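Local coordinates for protein N-terminal acetyltransferase B complex subunit MDM20 (Candida albicans, PDB 5K04) that probably serves as the non-catalytic auxiliary subunit of the NatB N-terminal acetyltransferase complex, wrapping around its catalytic partner NAT3, at residues Y302-L315 and E335-V347. Residues are numbered along the deposited sequence; the frame is centred on the assembly and turned at random.
Sequences YQKFNTKLCCYADL and ENLITVVNNRKFV
The buried amide of N342 ties helix 337-346 to the turns that join helices 295-305 and 311-315, in an all-helical scaffold of the TPR clan. Its ND2 donates to K308 O at 2.8 Å and to N306 O at 3.0 Å. Both acceptors lie near the amide plane, so the two bonds fix the rotation of the group. C311 N also donates to K308 O, from the opposite face of that carbonyl. N342 OD1 accepts from Y312 N, and a water links it to L309 O and K345 NZ.

Nearby, the phenol OH of Y302 donates to N343 OD1 at 2.6 Å, in the carbonyl plane and on a lone pair. With CG anti to the backbone N (chi1 173°), the Y302 ring reaches across to N343. Ring and amide are nearly coplanar. T339 OG1 lies 2.5 Å from N306 OD1, a very short and therefore doubtful bond, while N306 ND2 turns back to Y302 O. N336 caps the helix by accepting from T339 N.

Packing centres on F346, a knob among Y302, C311, Y312 and L315. Y312 points an edge at its face, with ring planes at 64°. I338 CG2 rests against the backbone of T307 and K308. On the side of NAT3, K308 NZ bonds to R86 O of the NAT3 chain, and the K308 side chain lies close to the bound coenzyme A. K345 CB sits over one face of the Y312 ring, 3.8 Å from its centroid.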
loop_
_atom_site.group_PDB
_atom_site.type_symbol
_atom_site.label_atom_id
_atom_site.label_comp_id
_atom_site.label_asym_id
_atom_site.label_seq_id
_atom_site.Cartn_x
_atom_site.Cartn_y
_atom_site.Cartn_z
ATOM N N TYR A 302 8.929 25.726 23.523
ATOM C CA TYR A 302 10.034 25.989 22.609
ATOM C C TYR A 302 11.379 25.938 23.331
ATOM O O TYR A 302 12.367 25.439 22.780
ATOM C CB TYR A 302 9.838 27.351 21.931
ATOM C CG TYR A 302 11.025 27.800 21.092
ATOM C CD1 TYR A 302 11.126 27.448 19.758
ATOM C CD2 TYR A 302 12.049 28.557 21.639
ATOM C CE1 TYR A 302 12.206 27.842 18.983
ATOM C CE2 TYR A 302 13.148 28.960 20.864
ATOM C CZ TYR A 302 13.217 28.596 19.542
ATOM O OH TYR A 302 14.281 28.976 18.769
ATOM N N GLN A 303 11.440 26.464 24.557
ATOM C CA GLN A 303 12.705 26.482 25.287
ATOM C C GLN A 303 13.155 25.078 25.642
ATOM O O GLN A 303 14.358 24.802 25.698
ATOM C CB GLN A 303 12.581 27.324 26.562
ATOM C CG GLN A 303 12.379 28.825 26.318
ATOM C CD GLN A 303 13.508 29.466 25.512
ATOM O OE1 GLN A 303 14.667 29.057 25.605
ATOM N NE2 GLN A 303 13.166 30.477 24.713
ATOM N N LYS A 304 12.202 24.186 25.884
ATOM C CA LYS A 304 12.525 22.814 26.227
ATOM C C LYS A 304 12.796 21.956 24.999
ATOM O O LYS A 304 13.568 20.997 25.090
ATOM C CB LYS A 304 11.388 22.211 27.052
ATOM C CG LYS A 304 11.209 22.894 28.394
ATOM C CD LYS A 304 10.089 22.271 29.204
ATOM C CE LYS A 304 10.189 22.705 30.657
ATOM N NZ LYS A 304 11.531 22.361 31.228
ATOM N N PHE A 305 12.197 22.284 23.843
ATOM C CA PHE A 305 12.216 21.366 22.708
ATOM C C PHE A 305 12.744 21.957 21.395
ATOM O O PHE A 305 12.641 21.297 20.357
ATOM C CB PHE A 305 10.814 20.778 22.525
ATOM C CG PHE A 305 10.408 19.887 23.671
ATOM C CD1 PHE A 305 10.812 18.559 23.711
ATOM C CD2 PHE A 305 9.677 20.389 24.746
ATOM C CE1 PHE A 305 10.477 17.743 24.787
ATOM C CE2 PHE A 305 9.342 19.585 25.820
ATOM C CZ PHE A 305 9.749 18.257 25.840
ATOM N N ASN A 306 13.371 23.144 21.414
ATOM C CA ASN A 306 13.887 23.697 20.158
ATOM C C ASN A 306 15.074 22.905 19.604
ATOM O O ASN A 306 15.324 22.966 18.399
ATOM C CB ASN A 306 14.288 25.168 20.327
ATOM C CG ASN A 306 15.513 25.340 21.209
ATOM O OD1 ASN A 306 16.648 25.226 20.749
ATOM N ND2 ASN A 306 15.284 25.618 22.486
ATOM N N THR A 307 15.813 22.179 20.451
ATOM C CA THR A 307 16.879 21.295 19.991
ATOM C C THR A 307 16.350 19.975 19.448
ATOM O O THR A 307 17.156 19.104 19.094
ATOM C CB THR A 307 17.876 21.004 21.116
ATOM O OG1 THR A 307 17.257 20.174 22.096
ATOM C CG2 THR A 307 18.356 22.297 21.776
ATOM N N LYS A 308 15.028 19.816 19.362
ATOM C CA LYS A 308 14.399 18.589 18.884
ATOM C C LYS A 308 13.694 18.845 17.558
ATOM O O LYS A 308 13.008 19.858 17.384
ATOM C CB LYS A 308 13.397 18.039 19.905
ATOM C CG LYS A 308 13.972 17.944 21.325
ATOM C CD LYS A 308 15.152 16.977 21.425
ATOM C CE LYS A 308 15.543 16.752 22.889
ATOM N NZ LYS A 308 16.570 15.680 23.091
ATOM N N LEU A 309 13.856 17.907 16.631
ATOM C CA LEU A 309 13.279 18.087 15.310
ATOM C C LEU A 309 11.750 18.138 15.348
ATOM O O LEU A 309 11.129 18.604 14.389
ATOM C CB LEU A 309 13.798 16.968 14.409
ATOM C CG LEU A 309 13.844 17.208 12.902
ATOM C CD1 LEU A 309 14.743 18.396 12.545
ATOM C CD2 LEU A 309 14.316 15.949 12.208
ATOM N N CYS A 310 11.139 17.705 16.455
ATOM C CA CYS A 310 9.686 17.730 16.595
ATOM C C CYS A 310 9.121 19.135 16.790
ATOM O O CYS A 310 7.939 19.339 16.486
ATOM C CB CYS A 310 9.242 16.836 17.766
ATOM S SG CYS A 310 9.706 17.322 19.416
ATOM N N CYS A 311 9.935 20.104 17.258
ATOM C CA CYS A 311 9.399 21.359 17.789
ATOM C C CYS A 311 8.413 22.016 16.821
ATOM O O CYS A 311 7.281 22.343 17.193
ATOM C CB CYS A 311 10.548 22.326 18.131
ATOM S SG CYS A 311 10.055 23.759 19.062
ATOM N N TYR A 312 8.833 22.211 15.574
ATOM C CA TYR A 312 8.016 22.939 14.605
ATOM C C TYR A 312 6.675 22.260 14.380
ATOM O O TYR A 312 5.630 22.921 14.374
ATOM C CB TYR A 312 8.747 23.064 13.270
ATOM C CG TYR A 312 7.862 23.639 12.194
ATOM C CD1 TYR A 312 7.602 25.006 12.135
ATOM C CD2 TYR A 312 7.290 22.824 11.237
ATOM C CE1 TYR A 312 6.790 25.542 11.148
ATOM C CE2 TYR A 312 6.475 23.347 10.249
ATOM C CZ TYR A 312 6.226 24.709 10.211
ATOM O OH TYR A 312 5.412 25.214 9.219
ATOM N N ALA A 313 6.691 20.940 14.143
ATOM C CA ALA A 313 5.445 20.232 13.851
ATOM C C ALA A 313 4.498 20.261 15.049
ATOM O O ALA A 313 3.276 20.331 14.883
ATOM C CB ALA A 313 5.740 18.792 13.417
ATOM N N ASP A 314 5.050 20.243 16.254
ATOM C CA ASP A 314 4.227 20.313 17.451
ATOM C C ASP A 314 3.574 21.695 17.616
ATOM O O ASP A 314 2.393 21.793 17.973
ATOM C CB ASP A 314 5.086 19.949 18.666
ATOM C CG ASP A 314 5.503 18.454 18.695
ATOM O OD1 ASP A 314 5.055 17.660 17.835
ATOM O OD2 ASP A 314 6.279 18.077 19.605
ATOM N N LEU A 315 4.318 22.778 17.368
ATOM C CA LEU A 315 3.779 24.116 17.624
ATOM C C LEU A 315 2.955 24.675 16.467
ATOM O O LEU A 315 1.931 25.334 16.695
ATOM C CB LEU A 315 4.909 25.093 17.957
ATOM C CG LEU A 315 5.511 24.877 19.340
ATOM C CD1 LEU A 315 6.655 25.851 19.582
ATOM C CD2 LEU A 315 4.443 24.995 20.449
ATOM N N GLU A 335 23.862 28.212 17.358
ATOM C CA GLU A 335 24.878 27.169 17.443
ATOM C C GLU A 335 24.309 25.773 17.250
ATOM O O GLU A 335 24.978 24.920 16.662
ATOM C CB GLU A 335 25.619 27.245 18.781
ATOM C CG GLU A 335 26.712 28.319 18.819
ATOM C CD GLU A 335 27.789 28.032 19.851
ATOM O OE1 GLU A 335 27.446 27.816 21.035
ATOM O OE2 GLU A 335 28.979 28.012 19.469
ATOM N N ASN A 336 23.092 25.522 17.732
ATOM C CA ASN A 336 22.480 24.206 17.629
ATOM C C ASN A 336 21.725 24.098 16.309
ATOM O O ASN A 336 20.742 24.814 16.079
ATOM C CB ASN A 336 21.551 23.920 18.810
ATOM C CG ASN A 336 20.870 22.579 18.688
ATOM O OD1 ASN A 336 19.797 22.475 18.115
ATOM N ND2 ASN A 336 21.501 21.541 19.205
ATOM N N LEU A 337 22.183 23.170 15.468
ATOM C CA LEU A 337 21.668 23.023 14.111
ATOM C C LEU A 337 20.147 22.879 14.093
ATOM O O LEU A 337 19.456 23.559 13.327
ATOM C CB LEU A 337 22.353 21.819 13.455
ATOM C CG LEU A 337 21.669 21.163 12.264
ATOM C CD1 LEU A 337 21.407 22.165 11.144
ATOM C CD2 LEU A 337 22.547 20.040 11.766
ATOM N N ILE A 338 19.607 22.009 14.947
ATOM C CA ILE A 338 18.164 21.756 14.945
ATOM C C ILE A 338 17.372 22.974 15.444
ATOM O O ILE A 338 16.276 23.259 14.945
ATOM C CB ILE A 338 17.866 20.474 15.744
ATOM C CG1 ILE A 338 18.334 19.258 14.916
ATOM C CG2 ILE A 338 16.371 20.375 16.103
ATOM C CD1 ILE A 338 18.367 17.947 15.663
ATOM N N THR A 339 17.918 23.729 16.401
ATOM C CA THR A 339 17.331 25.022 16.743
ATOM C C THR A 339 17.184 25.889 15.499
ATOM O O THR A 339 16.132 26.494 15.276
ATOM C CB THR A 339 18.194 25.731 17.792
ATOM O OG1 THR A 339 18.325 24.902 18.951
ATOM C CG2 THR A 339 17.587 27.086 18.204
ATOM N N VAL A 340 18.220 25.929 14.656
ATOM C CA VAL A 340 18.158 26.737 13.441
ATOM C C VAL A 340 17.134 26.168 12.462
ATOM O O VAL A 340 16.390 26.914 11.815
ATOM C CB VAL A 340 19.558 26.844 12.815
ATOM C CG1 VAL A 340 19.507 27.628 11.496
ATOM C CG2 VAL A 340 20.510 27.512 13.793
ATOM N N VAL A 341 17.076 24.842 12.344
ATOM C CA VAL A 341 16.120 24.214 11.439
ATOM C C VAL A 341 14.695 24.607 11.822
ATOM O O VAL A 341 13.890 25.004 10.971
ATOM C CB VAL A 341 16.318 22.685 11.441
ATOM C CG1 VAL A 341 15.098 21.962 10.885
ATOM C CG2 VAL A 341 17.558 22.314 10.656
ATOM N N ASN A 342 14.372 24.515 13.114
ATOM C CA ASN A 342 13.032 24.875 13.565
ATOM C C ASN A 342 12.750 26.352 13.316
ATOM O O ASN A 342 11.698 26.710 12.773
ATOM C CB ASN A 342 12.869 24.515 15.046
ATOM C CG ASN A 342 12.621 23.008 15.264
ATOM O OD1 ASN A 342 11.782 22.408 14.601
ATOM N ND2 ASN A 342 13.371 22.406 16.184
ATOM N N ASN A 343 13.711 27.221 13.662
ATOM C CA ASN A 343 13.532 28.662 13.471
ATOM C C ASN A 343 13.314 29.010 12.004
ATOM O O ASN A 343 12.428 29.808 11.677
ATOM C CB ASN A 343 14.735 29.425 14.021
ATOM C CG ASN A 343 14.860 29.304 15.522
ATOM O OD1 ASN A 343 13.984 28.742 16.182
ATOM N ND2 ASN A 343 15.953 29.821 16.073
ATOM N N ARG A 344 14.100 28.412 11.102
ATOM C CA ARG A 344 13.916 28.681 9.676
ATOM C C ARG A 344 12.560 28.188 9.185
ATOM O O ARG A 344 11.971 28.781 8.274
ATOM C CB ARG A 344 15.037 28.033 8.873
ATOM C CG ARG A 344 16.408 28.648 9.121
ATOM C CD ARG A 344 16.563 29.965 8.387
ATOM N NE ARG A 344 17.829 30.621 8.715
ATOM C CZ ARG A 344 18.835 30.783 7.861
ATOM N NH1 ARG A 344 18.727 30.344 6.613
ATOM N NH2 ARG A 344 19.945 31.378 8.258
ATOM N N LYS A 345 12.055 27.100 9.771
ATOM C CA LYS A 345 10.709 26.639 9.446
ATOM C C LYS A 345 9.655 27.595 9.989
ATOM O O LYS A 345 8.679 27.905 9.299
ATOM C CB LYS A 345 10.492 25.242 10.009
ATOM C CG LYS A 345 11.219 24.152 9.250
ATOM C CD LYS A 345 11.331 22.910 10.102
ATOM C CE LYS A 345 10.607 21.760 9.501
ATOM N NZ LYS A 345 11.294 20.510 9.901
ATOM N N PHE A 346 9.835 28.070 11.226
ATOM C CA PHE A 346 8.850 28.970 11.809
ATOM C C PHE A 346 8.684 30.227 10.960
ATOM O O PHE A 346 7.556 30.673 10.721
ATOM C CB PHE A 346 9.240 29.325 13.242
ATOM C CG PHE A 346 8.985 28.224 14.240
ATOM C CD1 PHE A 346 7.689 27.764 14.473
ATOM C CD2 PHE A 346 10.030 27.663 14.968
ATOM C CE1 PHE A 346 7.438 26.745 15.390
ATOM C CE2 PHE A 346 9.797 26.653 15.897
ATOM C CZ PHE A 346 8.495 26.188 16.103
ATOM N N VAL A 347 9.790 30.794 10.465
ATOM C CA VAL A 347 9.749 32.020 9.662
ATOM C C VAL A 347 9.585 31.691 8.182
ATOM O O VAL A 347 9.681 32.577 7.329
ATOM C CB VAL A 347 11.012 32.868 9.875
ATOM C CG1 VAL A 347 11.219 33.136 11.348
ATOM C CG2 VAL A 347 12.223 32.168 9.279
HETATM O O HOH W 1 20.073 19.116 18.782
HETATM O O HOH W 2 12.216 20.450 12.408
#